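Local coordinates for osmolarity sensor protein EnvZ (Escherichia coli, PDB 5XGA), which is a membrane histidine kinase that responds to osmolarity, this periplasmic domain probably contributing to signal detection, at residues 18-21 with 22-25; 29-32 with 33-37; 38-41 with 42-45; 54-57 with 58-62; 70-73 with 74-77. All coordinates share one frame; numbering follows the deposited sequence.

Contact 1: 18-21 with 22-25. With CPS (3-[(3-cholamidopropyl)dimethylammonio]-1-propanesulfonate), chain B.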
# COMPACT_ATOMS: atom_id res chain seq x y z
N ALA A 18 4.72 -0.52 1.32
CA ALA A 18 5.34 0.72 0.83
C ALA A 18 6.37 0.44 -0.25
O ALA A 18 6.38 1.08 -1.31
CB ALA A 18 5.97 1.48 1.98
N TYR A 19 7.25 -0.52 0.03
CA TYR A 19 8.28 -0.90 -0.92
C TYR A 19 7.70 -1.41 -2.23
O TYR A 19 8.14 -1.00 -3.30
CB TYR A 19 9.20 -1.97 -0.34
CG TYR A 19 10.42 -2.14 -1.21
CD1 TYR A 19 11.25 -1.05 -1.46
CD2 TYR A 19 10.72 -3.35 -1.81
CE1 TYR A 19 12.37 -1.17 -2.27
CE2 TYR A 19 11.85 -3.48 -2.63
CZ TYR A 19 12.66 -2.38 -2.86
OH TYR A 19 13.77 -2.49 -3.66
N GLU A 20 6.70 -2.28 -2.14
CA GLU A 20 6.08 -2.84 -3.34
C GLU A 20 5.27 -1.80 -4.10
O GLU A 20 5.32 -1.76 -5.32
CB GLU A 20 5.20 -4.05 -2.97
CG GLU A 20 5.98 -5.12 -2.22
CD GLU A 20 5.32 -6.50 -2.26
OE1 GLU A 20 4.28 -6.66 -2.92
OE2 GLU A 20 5.87 -7.43 -1.63
N VAL A 21 4.52 -0.95 -3.39
CA VAL A 21 3.79 0.11 -4.09
C VAL A 21 4.76 1.08 -4.78
O VAL A 21 4.46 1.60 -5.85
CB VAL A 21 2.89 0.88 -3.14
CG1 VAL A 21 2.39 2.15 -3.83
CG2 VAL A 21 1.73 -0.00 -2.72
N ARG A 22 5.91 1.29 -4.16
CA ARG A 22 6.93 2.15 -4.76
C ARG A 22 7.33 1.58 -6.13
O ARG A 22 7.49 2.32 -7.10
CB ARG A 22 8.13 2.26 -3.83
CG ARG A 22 9.12 3.32 -4.25
CD ARG A 22 10.30 3.37 -3.30
NE ARG A 22 11.44 4.01 -3.94
CZ ARG A 22 12.70 3.86 -3.55
NH1 ARG A 22 12.98 3.10 -2.50
NH2 ARG A 22 13.68 4.47 -4.20
N MET A 23 7.45 0.26 -6.20
CA MET A 23 7.78 -0.41 -7.46
C MET A 23 6.60 -0.39 -8.43
O MET A 23 6.81 -0.26 -9.64
CB MET A 23 8.22 -1.86 -7.19
CG MET A 23 9.70 -2.03 -6.87
SD MET A 23 10.10 -3.75 -6.43
CE MET A 23 9.38 -3.83 -4.79
N LEU A 24 5.37 -0.51 -7.93
CA LEU A 24 4.20 -0.38 -8.77
C LEU A 24 4.23 0.92 -9.52
O LEU A 24 3.78 1.02 -10.67
CB LEU A 24 2.92 -0.42 -7.96
CG LEU A 24 2.30 -1.78 -7.74
CD1 LEU A 24 1.00 -1.54 -7.00
CD2 LEU A 24 2.10 -2.45 -9.11
N MET A 25 4.77 1.92 -8.84
CA MET A 25 4.65 3.31 -9.27
C MET A 25 5.58 3.71 -10.38
O MET A 25 5.41 4.78 -10.96
CB MET A 25 4.87 4.23 -8.07
CG MET A 25 3.64 4.38 -7.21
SD MET A 25 3.89 5.54 -5.85
CE MET A 25 5.64 5.35 -5.59
C1 CPS B . -0.55 3.39 -6.64
C2 CPS B . -1.43 3.04 -7.82
C3 CPS B . 0.50 3.55 -9.42
C4 CPS B . 0.93 4.23 -10.69
C5 CPS B . 0.07 3.84 -11.85
C6 CPS B . -1.36 4.12 -11.47
C7 CPS B . -2.17 3.93 -12.72
C8 CPS B . -1.22 4.45 -13.77
C9 CPS B . 0.13 4.69 -13.09
C10 CPS B . 0.37 2.37 -12.15
C11 CPS B . -1.23 1.56 -8.09
C12 CPS B . -0.76 4.81 -6.17
C13 CPS B . -2.21 5.00 -5.77
C14 CPS B . -3.08 4.77 -6.99
C15 CPS B . -2.89 3.36 -7.50
C16 CPS B . -3.83 3.09 -8.66
C17 CPS B . -3.34 3.69 -9.98
C18 CPS B . -1.85 3.37 -10.25
C19 CPS B . -0.97 3.76 -9.09
C20 CPS B . 1.31 4.51 -14.08
C21 CPS B . 2.71 4.50 -13.45
C22 CPS B . 1.25 5.52 -15.22
C23 CPS B . 2.16 5.28 -16.40
C24 CPS B . 1.54 5.87 -17.66
C25 CPS B . 0.49 5.47 -19.85
C26 CPS B . -0.03 4.33 -20.76
C27 CPS B . -0.77 4.79 -22.02
C28 CPS B . 0.27 3.30 -23.57
C29 CPS B . -1.60 2.55 -22.31
C30 CPS B . -2.02 4.18 -23.98
N1 CPS B . 1.11 5.02 -18.60
N2 CPS B . -1.02 3.71 -22.99
O1 CPS B . 1.46 7.08 -17.84
O2 CPS B . -2.36 6.29 -5.19
O3 CPS B . -3.63 5.09 -10.02
O4 CPS B . 0.81 5.61 -10.51
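Met23 reaches back one helical turn to lie against Tyr19, its chain crossing the ring at a slant. Its CB lies 3.5 Å from Glu20 O, and CG is next to the carbonyl oxygen of Tyr19. Beyond them SD approaches the phenol ring, with SD 4.8 Å from the centroid of Tyr19 and 36° off the ring normal, an oblique Met-aromatic contact. The bend at chi3 (-73°) then brings the methyl group against the ring obliquely, where Met23 CE is 3.3 Å from Tyr19 CE2 and equally near CD2, a tight fit. A flexible, polarisable thioether suits this place because it can follow the shape of an aromatic ring. The backbone carries the i to i+4 ladder of the last turns of helix 10-24: Arg22 N to Ala18 O, Met23 N to Tyr19 O, and Leu24 N to Glu20 O at 2.9 Å, in the carbonyl plane. The next bond, Met25 N to Val21 O, is weak. On another flank the chain meets its bound detergent, CPS of chain B: Leu24 CD1 lies 4.0 Å from C11 of this CPS, and Met25 CG lies 3.9 Å from its C3, apolar side chains matched to a steroid skeleton. Met25 SD also rests 4.2 Å from Val21 CG1. Helix 73-83 covers Val21 and Met25 through Leu83, whereas Glu20, Met23 and Leu24 touch Ile47 of helix 41-51.

Contact 2: 29-32 with 33-37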
# COMPACT_ATOMS: atom_id res chain seq x y z
N LEU A 29 13.48 2.58 -10.25
CA LEU A 29 13.72 3.11 -8.91
C LEU A 29 14.90 4.06 -8.97
O LEU A 29 15.98 3.69 -9.45
CB LEU A 29 14.01 2.00 -7.91
CG LEU A 29 12.89 1.10 -7.39
CD1 LEU A 29 13.48 0.07 -6.41
CD2 LEU A 29 11.79 1.91 -6.72
N GLN A 30 14.70 5.29 -8.49
CA GLN A 30 15.74 6.32 -8.56
C GLN A 30 16.51 6.33 -7.25
O GLN A 30 15.93 6.56 -6.19
CB GLN A 30 15.12 7.70 -8.83
CG GLN A 30 15.37 8.22 -10.23
CD GLN A 30 16.80 8.69 -10.42
OE1 GLN A 30 17.64 8.52 -9.53
NE2 GLN A 30 17.09 9.28 -11.58
N LEU A 31 17.80 6.06 -7.33
CA LEU A 31 18.61 6.02 -6.11
C LEU A 31 19.19 7.39 -5.78
O LEU A 31 19.31 8.27 -6.64
CB LEU A 31 19.73 4.98 -6.23
CG LEU A 31 19.26 3.52 -6.17
CD1 LEU A 31 20.45 2.58 -6.14
CD2 LEU A 31 18.37 3.29 -4.97
N GLU A 32 19.52 7.55 -4.50
CA GLU A 32 20.13 8.75 -3.97
C GLU A 32 21.28 9.22 -4.86
O GLU A 32 21.42 10.42 -5.13
CB GLU A 32 20.63 8.50 -2.55
CG GLU A 32 21.16 7.07 -2.30
CD GLU A 32 20.05 6.03 -2.11
OE1 GLU A 32 18.86 6.42 -2.10
OE2 GLU A 32 20.37 4.82 -1.98
N ASP A 33 22.07 8.26 -5.34
CA ASP A 33 23.29 8.55 -6.09
C ASP A 33 23.06 8.77 -7.58
O ASP A 33 24.01 8.85 -8.35
CB ASP A 33 24.30 7.41 -5.90
CG ASP A 33 23.86 6.13 -6.59
OD1 ASP A 33 22.98 5.43 -6.04
OD2 ASP A 33 24.40 5.81 -7.67
N GLY A 34 21.80 8.86 -8.00
CA GLY A 34 21.49 9.04 -9.41
C GLY A 34 21.40 7.73 -10.18
O GLY A 34 21.17 7.73 -11.39
N THR A 35 21.60 6.62 -9.49
CA THR A 35 21.42 5.31 -10.10
C THR A 35 19.95 5.01 -10.33
O THR A 35 19.12 5.28 -9.46
CB THR A 35 22.00 4.18 -9.23
OG1 THR A 35 23.40 4.39 -9.03
CG2 THR A 35 21.76 2.83 -9.89
N GLN A 36 19.63 4.44 -11.49
CA GLN A 36 18.26 3.99 -11.76
C GLN A 36 18.17 2.48 -11.95
O GLN A 36 18.70 1.93 -12.92
CB GLN A 36 17.70 4.71 -12.99
CG GLN A 36 17.35 6.17 -12.73
CD GLN A 36 17.14 6.96 -14.00
OE1 GLN A 36 16.02 7.34 -14.33
NE2 GLN A 36 18.23 7.21 -14.73
N LEU A 37 17.49 1.81 -11.02
CA LEU A 37 17.29 0.37 -11.09
C LEU A 37 16.01 0.08 -11.87
O LEU A 37 14.93 0.52 -11.48
CB LEU A 37 17.20 -0.24 -9.68
CG LEU A 37 18.29 0.18 -8.69
CD1 LEU A 37 17.99 -0.35 -7.29
CD2 LEU A 37 19.64 -0.32 -9.15
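Leu31 lies alongside Thr35 just inside the turn, both side chains pointing the same way. Leu31 N gives its hydrogen to Thr35 O at 2.6 Å, a short and nearly straight bond (165°), while Leu31 CD1 packs 3.8 Å from Thr35 CB and 4.0 Å from Leu37 CD1. Farther along, Leu29 and Leu37 form a hydrogen-bonded antiparallel pair, joined by N-H to O bonds in both directions. Leu29 CB and Leu37 CB, 4.3 Å apart, give a leucine face, which Leu29 carries onto Tyr19 and Arg22 of helix 10-24. A serine replacing Leu31 would probably leave Leu37 CD1 without its apolar neighbour and open a gap beside Thr35. The other face is the solvent side: Gln30 and Gln36, a non-hydrogen-bonded pair, cross there with Gln30 CG and Gln36 CG 3.8 Å apart, long polar chains suited to water. At the exposed tip, Gly34 N donates to Leu31 O at 2.9 Å from above the carbonyl plane. Gly34 has a positive phi (86°), where a side chain would jam against the preceding carbonyl. Type I turn, left-handed glycine and the Leu31-Thr35 bond together make a 3:5 beta hairpin with a G1 beta bulge.

Contact 3: 38-41 with 42-45. With CPS (3-[(3-cholamidopropyl)dimethylammonio]-1-propanesulfonate), chain C.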
# COMPACT_ATOMS: atom_id res chain seq x y z
N VAL A 38 16.13 -0.67 -12.96
CA VAL A 38 14.96 -0.97 -13.77
C VAL A 38 14.01 -1.91 -13.01
O VAL A 38 14.44 -2.80 -12.28
CB VAL A 38 15.36 -1.58 -15.12
CG1 VAL A 38 16.45 -0.74 -15.78
CG2 VAL A 38 15.82 -3.02 -14.95
N VAL A 39 12.71 -1.68 -13.19
CA VAL A 39 11.67 -2.50 -12.60
C VAL A 39 10.96 -3.21 -13.75
O VAL A 39 10.24 -2.58 -14.51
CB VAL A 39 10.65 -1.66 -11.79
CG1 VAL A 39 9.53 -2.53 -11.23
CG2 VAL A 39 11.35 -0.89 -10.67
N PRO A 40 11.19 -4.52 -13.89
CA PRO A 40 10.53 -5.22 -15.00
C PRO A 40 9.00 -5.13 -14.89
O PRO A 40 8.46 -5.26 -13.79
CB PRO A 40 11.01 -6.67 -14.85
CG PRO A 40 12.35 -6.55 -14.10
CD PRO A 40 12.13 -5.39 -13.15
N PRO A 41 8.31 -4.89 -16.02
CA PRO A 41 6.84 -4.82 -16.00
C PRO A 41 6.22 -6.06 -15.34
O PRO A 41 5.28 -5.94 -14.56
CB PRO A 41 6.46 -4.76 -17.48
CG PRO A 41 7.67 -4.20 -18.15
CD PRO A 41 8.86 -4.67 -17.37
N ALA A 42 6.76 -7.23 -15.65
CA ALA A 42 6.24 -8.47 -15.08
C ALA A 42 6.17 -8.43 -13.56
O ALA A 42 5.23 -8.95 -12.96
CB ALA A 42 7.09 -9.66 -15.53
N PHE A 43 7.16 -7.81 -12.92
CA PHE A 43 7.19 -7.70 -11.46
C PHE A 43 6.04 -6.86 -10.98
O PHE A 43 5.42 -7.12 -9.93
CB PHE A 43 8.50 -7.07 -10.98
CG PHE A 43 9.69 -7.97 -11.10
CD1 PHE A 43 9.55 -9.27 -11.57
CD2 PHE A 43 10.95 -7.53 -10.74
CE1 PHE A 43 10.65 -10.11 -11.68
CE2 PHE A 43 12.06 -8.36 -10.85
CZ PHE A 43 11.90 -9.65 -11.32
N ARG A 44 5.77 -5.80 -11.73
CA ARG A 44 4.74 -4.84 -11.35
C ARG A 44 3.36 -5.46 -11.43
O ARG A 44 2.54 -5.28 -10.53
CB ARG A 44 4.85 -3.60 -12.24
CG ARG A 44 6.08 -2.76 -11.92
CD ARG A 44 5.71 -1.27 -12.05
NE ARG A 44 6.08 -0.81 -13.36
CZ ARG A 44 5.74 0.35 -13.92
NH1 ARG A 44 4.94 1.24 -13.31
NH2 ARG A 44 6.19 0.60 -15.12
N ARG A 45 3.11 -6.20 -12.51
CA ARG A 45 1.89 -6.99 -12.65
C ARG A 45 1.73 -7.99 -11.50
O ARG A 45 0.64 -8.14 -10.97
CB ARG A 45 1.89 -7.74 -13.98
CG ARG A 45 1.48 -6.88 -15.16
CD ARG A 45 1.26 -7.70 -16.41
NE ARG A 45 2.50 -8.32 -16.88
CZ ARG A 45 3.33 -7.77 -17.78
NH1 ARG A 45 3.05 -6.59 -18.30
NH2 ARG A 45 4.43 -8.42 -18.14
C1 CPS C . 0.81 -3.49 -16.37
C2 CPS C . 0.57 -2.93 -14.98
C3 CPS C . -1.74 -3.93 -14.36
C4 CPS C . -3.25 -3.72 -14.42
C5 CPS C . -3.72 -2.41 -13.81
C6 CPS C . -2.70 -1.31 -13.90
C7 CPS C . -3.27 -0.29 -12.96
C8 CPS C . -4.60 -0.19 -13.66
C9 CPS C . -4.77 -1.50 -14.45
C10 CPS C . -4.12 -2.76 -12.38
C11 CPS C . 0.90 -4.00 -13.98
C12 CPS C . 2.26 -3.54 -16.87
C13 CPS C . 3.00 -2.22 -16.74
C14 CPS C . 2.11 -1.19 -16.09
C15 CPS C . 1.52 -1.73 -14.80
C16 CPS C . 0.94 -0.58 -14.00
C17 CPS C . -0.51 -0.40 -14.34
C18 CPS C . -1.24 -1.61 -13.80
C19 CPS C . -0.93 -2.70 -14.77
C20 CPS C . -6.26 -1.88 -14.52
C21 CPS C . -6.55 -3.29 -15.04
C22 CPS C . -7.12 -0.85 -15.27
C23 CPS C . -7.69 0.31 -14.46
C24 CPS C . -8.63 1.19 -15.29
C25 CPS C . -9.02 2.60 -13.33
C26 CPS C . -10.32 2.79 -12.53
C27 CPS C . -11.30 3.74 -13.23
C28 CPS C . -10.99 5.09 -11.30
C29 CPS C . -9.99 5.73 -13.36
C30 CPS C . -12.37 5.87 -13.21
N1 CPS C . -9.23 2.24 -14.72
N2 CPS C . -11.18 5.12 -12.75
O1 CPS C . -8.87 0.98 -16.47
O2 CPS C . 3.45 -1.84 -18.04
O3 CPS C . -0.68 -0.34 -15.75
O4 CPS C . -3.69 -3.85 -15.75
O HOH W 1 8.30 -1.45 -15.87
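Phe43 turns its CG beside its own backbone N (chi1 -72°), which swings the ring back under Pro40. Pro40 CG stands over one ring face, 4.0 Å from the centroid of Phe43 and 23° off the normal, offset toward the rim; this is a CH-pi contact, to which a proline's polarised ring hydrogens are well suited. Val39 places CG1 anti to its N, and this methyl meets Arg44 at about a right angle, with Val39 CG1 3.5 Å from Arg44 CG. Arg44 then bends at chi2 and chi3 so that its guanidinium comes near the loop backbone. A water lies in the plane at the guanidinium edge, accepting from Arg44 NH2 at 3.0 Å and donating to Val39 O at 2.6 Å, while Arg44 NH1 bonds Leu24 O of helix 10-24. C14 of CPS (chain C) lies over one face of the guanidinium. Arg45 curls back with one guanidinium face over Pro41 C, and its aliphatic part meets the steroid, Arg45 CG lying 3.2 Å from C11 of the same CPS. Prolines fit the start here, since the first helical turn needs no donated N-H from them. Pro40 at the N-cap gives its O to weak bonds from Phe43 N and Arg44 N, and Pro41 O takes Arg45 N at 3.0 Å. The whole is the N-terminal turn of helix 41-51, whose Arg44 and Arg45 line the detergent sites, Arg44 belonging to both.

Contact 4: 54-57 with 58-62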
# COMPACT_ATOMS: atom_id res chain seq x y z
N SER A 54 -7.45 -3.72 -4.32
CA SER A 54 -8.68 -3.27 -4.96
C SER A 54 -8.65 -1.76 -5.02
O SER A 54 -8.15 -1.12 -4.10
CB SER A 54 -9.93 -3.73 -4.19
OG SER A 54 -10.03 -5.14 -4.20
N LEU A 55 -9.19 -1.19 -6.10
CA LEU A 55 -9.29 0.26 -6.26
C LEU A 55 -10.73 0.72 -6.07
O LEU A 55 -11.64 0.19 -6.71
CB LEU A 55 -8.80 0.70 -7.64
CG LEU A 55 -7.40 0.27 -8.03
CD1 LEU A 55 -7.04 0.86 -9.40
CD2 LEU A 55 -6.39 0.72 -6.97
N TYR A 56 -10.92 1.72 -5.21
CA TYR A 56 -12.24 2.23 -4.86
C TYR A 56 -12.39 3.71 -5.18
O TYR A 56 -11.48 4.50 -4.94
CB TYR A 56 -12.51 2.04 -3.37
CG TYR A 56 -12.89 0.65 -2.96
CD1 TYR A 56 -11.96 -0.39 -3.00
CD2 TYR A 56 -14.16 0.37 -2.50
CE1 TYR A 56 -12.31 -1.67 -2.60
CE2 TYR A 56 -14.52 -0.91 -2.10
CZ TYR A 56 -13.59 -1.92 -2.16
OH TYR A 56 -13.96 -3.20 -1.75
N SER A 57 -13.56 4.10 -5.69
CA SER A 57 -13.93 5.51 -5.72
C SER A 57 -14.14 5.98 -4.29
O SER A 57 -14.35 5.17 -3.40
CB SER A 57 -15.20 5.74 -6.54
OG SER A 57 -16.31 5.13 -5.91
N ASN A 58 -14.11 7.30 -4.08
CA ASN A 58 -14.37 7.86 -2.75
C ASN A 58 -15.70 7.39 -2.18
O ASN A 58 -15.80 7.02 -1.00
CB ASN A 58 -14.34 9.40 -2.81
CG ASN A 58 -12.97 9.92 -3.20
OD1 ASN A 58 -11.95 9.31 -2.89
ND2 ASN A 58 -12.94 11.05 -3.90
N GLU A 59 -16.73 7.40 -3.02
CA GLU A 59 -18.08 7.03 -2.59
C GLU A 59 -18.13 5.56 -2.18
O GLU A 59 -18.58 5.23 -1.08
CB GLU A 59 -19.09 7.31 -3.71
CG GLU A 59 -20.52 6.87 -3.40
CD GLU A 59 -21.45 6.99 -4.60
OE1 GLU A 59 -21.26 7.93 -5.40
OE2 GLU A 59 -22.36 6.14 -4.74
N ALA A 60 -17.64 4.69 -3.06
CA ALA A 60 -17.63 3.24 -2.81
C ALA A 60 -16.82 2.90 -1.58
O ALA A 60 -17.23 2.07 -0.77
CB ALA A 60 -17.09 2.52 -4.02
N ALA A 61 -15.65 3.53 -1.45
CA ALA A 61 -14.78 3.29 -0.30
C ALA A 61 -15.49 3.58 1.01
O ALA A 61 -15.40 2.80 1.97
CB ALA A 61 -13.54 4.13 -0.39
N GLU A 62 -16.18 4.71 1.05
CA GLU A 62 -16.83 5.15 2.28
C GLU A 62 -17.89 4.14 2.72
O GLU A 62 -18.31 4.14 3.87
CB GLU A 62 -17.45 6.54 2.09
CG GLU A 62 -16.40 7.65 1.97
CD GLU A 62 -17.01 9.04 1.82
OE1 GLU A 62 -18.09 9.16 1.19
OE2 GLU A 62 -16.42 10.02 2.33
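The Tyr56 ring meets the following helix with its edge: Ala60 C lies in the ring plane, and Tyr56 CD2 is 3.6 Å from Ala61 N. The same CD2 of Tyr56 approaches Ala60 CB at 3.9 Å. Nearer the backbone, Tyr56 CB packs 3.8 Å from Ala61 CB. Alanine suits both positions, since its single methyl lets the ring edge come close to the helical backbone. Tyr56 also makes an edge-to-face pair with Trp101, which ties its ring to the middle of the sheet. All this belongs to a strand passing directly into a helix that turns sharply from it, their axes 107° apart, with Ser57 as the N-cap. Its OG occupies the position between its own N and carbonyl carbon (chi1 66°), which directs it over the first turn, where Ala60 N donates to Ser57 OG at 3.2 Å and 162°. A small hydroxyl so close to the main chain can replace a carbonyl missing from the helix start. Ser57 O meanwhile receives Ala61 N at 2.9 Å in an almost linear bond, beginning the regular ladder. Asn58 turns aside and accepts from Lys103 NZ at its OD1, and Ala61 rests on Trp111 of strand 110-115, the neighbour of strand 54-57 in the sheet.

Contact 5: 70-73 with 74-77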
# COMPACT_ATOMS: atom_id res chain seq x y z
N GLN A 70 -9.37 4.08 10.73
CA GLN A 70 -8.82 5.22 11.46
C GLN A 70 -7.47 5.65 10.91
O GLN A 70 -6.68 4.81 10.49
CB GLN A 70 -8.69 4.89 12.95
CG GLN A 70 -9.81 3.99 13.48
CD GLN A 70 -9.32 2.57 13.76
OE1 GLN A 70 -9.63 1.63 13.01
NE2 GLN A 70 -8.56 2.41 14.83
N HIS A 71 -7.20 6.95 10.94
CA HIS A 71 -5.94 7.51 10.47
C HIS A 71 -4.78 7.01 11.32
O HIS A 71 -4.84 7.02 12.54
CB HIS A 71 -6.00 9.04 10.48
CG HIS A 71 -4.68 9.72 10.24
ND1 HIS A 71 -4.20 10.01 8.98
CD2 HIS A 71 -3.74 10.18 11.11
CE1 HIS A 71 -3.03 10.61 9.08
NE2 HIS A 71 -2.72 10.72 10.36
N TYR A 72 -3.73 6.53 10.66
CA TYR A 72 -2.49 6.16 11.35
C TYR A 72 -1.36 7.12 10.95
O TYR A 72 -0.91 7.11 9.81
CB TYR A 72 -2.09 4.73 11.01
CG TYR A 72 -2.78 3.71 11.88
CD1 TYR A 72 -4.17 3.61 11.91
CD2 TYR A 72 -2.04 2.83 12.67
CE1 TYR A 72 -4.80 2.67 12.70
CE2 TYR A 72 -2.67 1.89 13.46
CZ TYR A 72 -4.04 1.81 13.47
OH TYR A 72 -4.65 0.87 14.27
N GLU A 73 -0.92 7.93 11.90
CA GLU A 73 -0.02 9.03 11.60
C GLU A 73 1.36 8.52 11.25
O GLU A 73 1.95 8.91 10.25
CB GLU A 73 0.05 10.01 12.77
CG GLU A 73 0.99 11.19 12.59
CD GLU A 73 0.46 12.25 11.64
OE1 GLU A 73 -0.65 12.08 11.10
OE2 GLU A 73 1.17 13.26 11.42
N PHE A 74 1.90 7.62 12.08
CA PHE A 74 3.22 7.11 11.80
C PHE A 74 3.22 6.32 10.50
O PHE A 74 4.09 6.51 9.65
CB PHE A 74 3.76 6.26 12.95
CG PHE A 74 5.12 5.71 12.69
CD1 PHE A 74 6.23 6.55 12.68
CD2 PHE A 74 5.31 4.36 12.41
CE1 PHE A 74 7.50 6.05 12.42
CE2 PHE A 74 6.57 3.86 12.15
CZ PHE A 74 7.67 4.70 12.15
N LEU A 75 2.25 5.42 10.34
CA LEU A 75 2.19 4.64 9.10
C LEU A 75 2.09 5.55 7.88
O LEU A 75 2.71 5.28 6.84
CB LEU A 75 1.01 3.67 9.12
CG LEU A 75 0.95 2.60 10.22
CD1 LEU A 75 -0.22 1.68 9.95
CD2 LEU A 75 2.25 1.79 10.32
N SER A 76 1.30 6.61 7.99
CA SER A 76 1.14 7.54 6.87
C SER A 76 2.46 8.23 6.52
O SER A 76 2.80 8.38 5.34
CB SER A 76 0.06 8.58 7.17
OG SER A 76 -1.19 7.97 7.46
N HIS A 77 3.21 8.67 7.52
CA HIS A 77 4.50 9.32 7.25
C HIS A 77 5.51 8.31 6.71
O HIS A 77 6.26 8.60 5.76
CB HIS A 77 5.04 9.97 8.51
CG HIS A 77 4.51 11.34 8.75
ND1 HIS A 77 5.10 12.47 8.22
CD2 HIS A 77 3.43 11.77 9.46
CE1 HIS A 77 4.41 13.54 8.60
NE2 HIS A 77 3.40 13.14 9.34
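Tyr72 follows strand residues Gln70 and His71 and sits at the N-cap of helix 73-83, its carbonyl turned toward Ser76. The first regular bonds follow, Ser76 N to Tyr72 O at 2.9 Å and His77 N to Glu73 O at 3.0 Å. Tyr72 O is gripped twice, because Ser76 OG donates to it as well, at 2.5 Å, the N-H and the hydroxyl arriving from opposite faces of the carbonyl plane. Ser76 can do this because its OG stands beside its own N (chi1 -58°), folded back along the helix; the same oxygen bonds Val89 N of strand 87-92. A valine in place of Ser76, lacking the hydroxyl, would probably leave Tyr72 O with one donor here and Val89 N without this partner. Glu73 bridges two imidazoles. His71 NE2 meets Glu73 OE1 at 2.6 Å, nearly along the C-O axis and in the ring plane, whereas His77 NE2 makes only a weak 3.1 Å bond to Glu73 OE2, its ring 66° from the carboxylate plane. With Glu88 bonded at its ND1, His71 lies between two carboxylates, which would probably stabilise its protonated form. On the buried side Tyr72 and Leu75 run side by side, Tyr72 CD2 being 3.5 Å from Leu75 CD1, and both pack against Val91 and Leu10. The result is a strand-to-helix junction with a His-carboxylate hydrogen bond, set at the edge of the five-stranded sheet.

Contacts 1, 3 and 5 are partly buried, contact 1 the nearest the middle, its centre about 8 Å from the centre of the chain, while contacts 2 and 4 are surface contacts. Contacts 1 and 3 join through Leu24 O and Arg44 NH1, and both border bound CPS, so apolar side chains and arginines meet there. Contact 2 touches contact 1 by Leu29 on Arg22 and Tyr19, but its polar outer face and glycine turn reflect its projecting position. Contacts 4 and 5 mark the two outermost strands of the same sheet: each leads into a helix start, one capped by a serine hydroxyl, the other tightened by a doubly held carbonyl and histidine-carboxylate bonds.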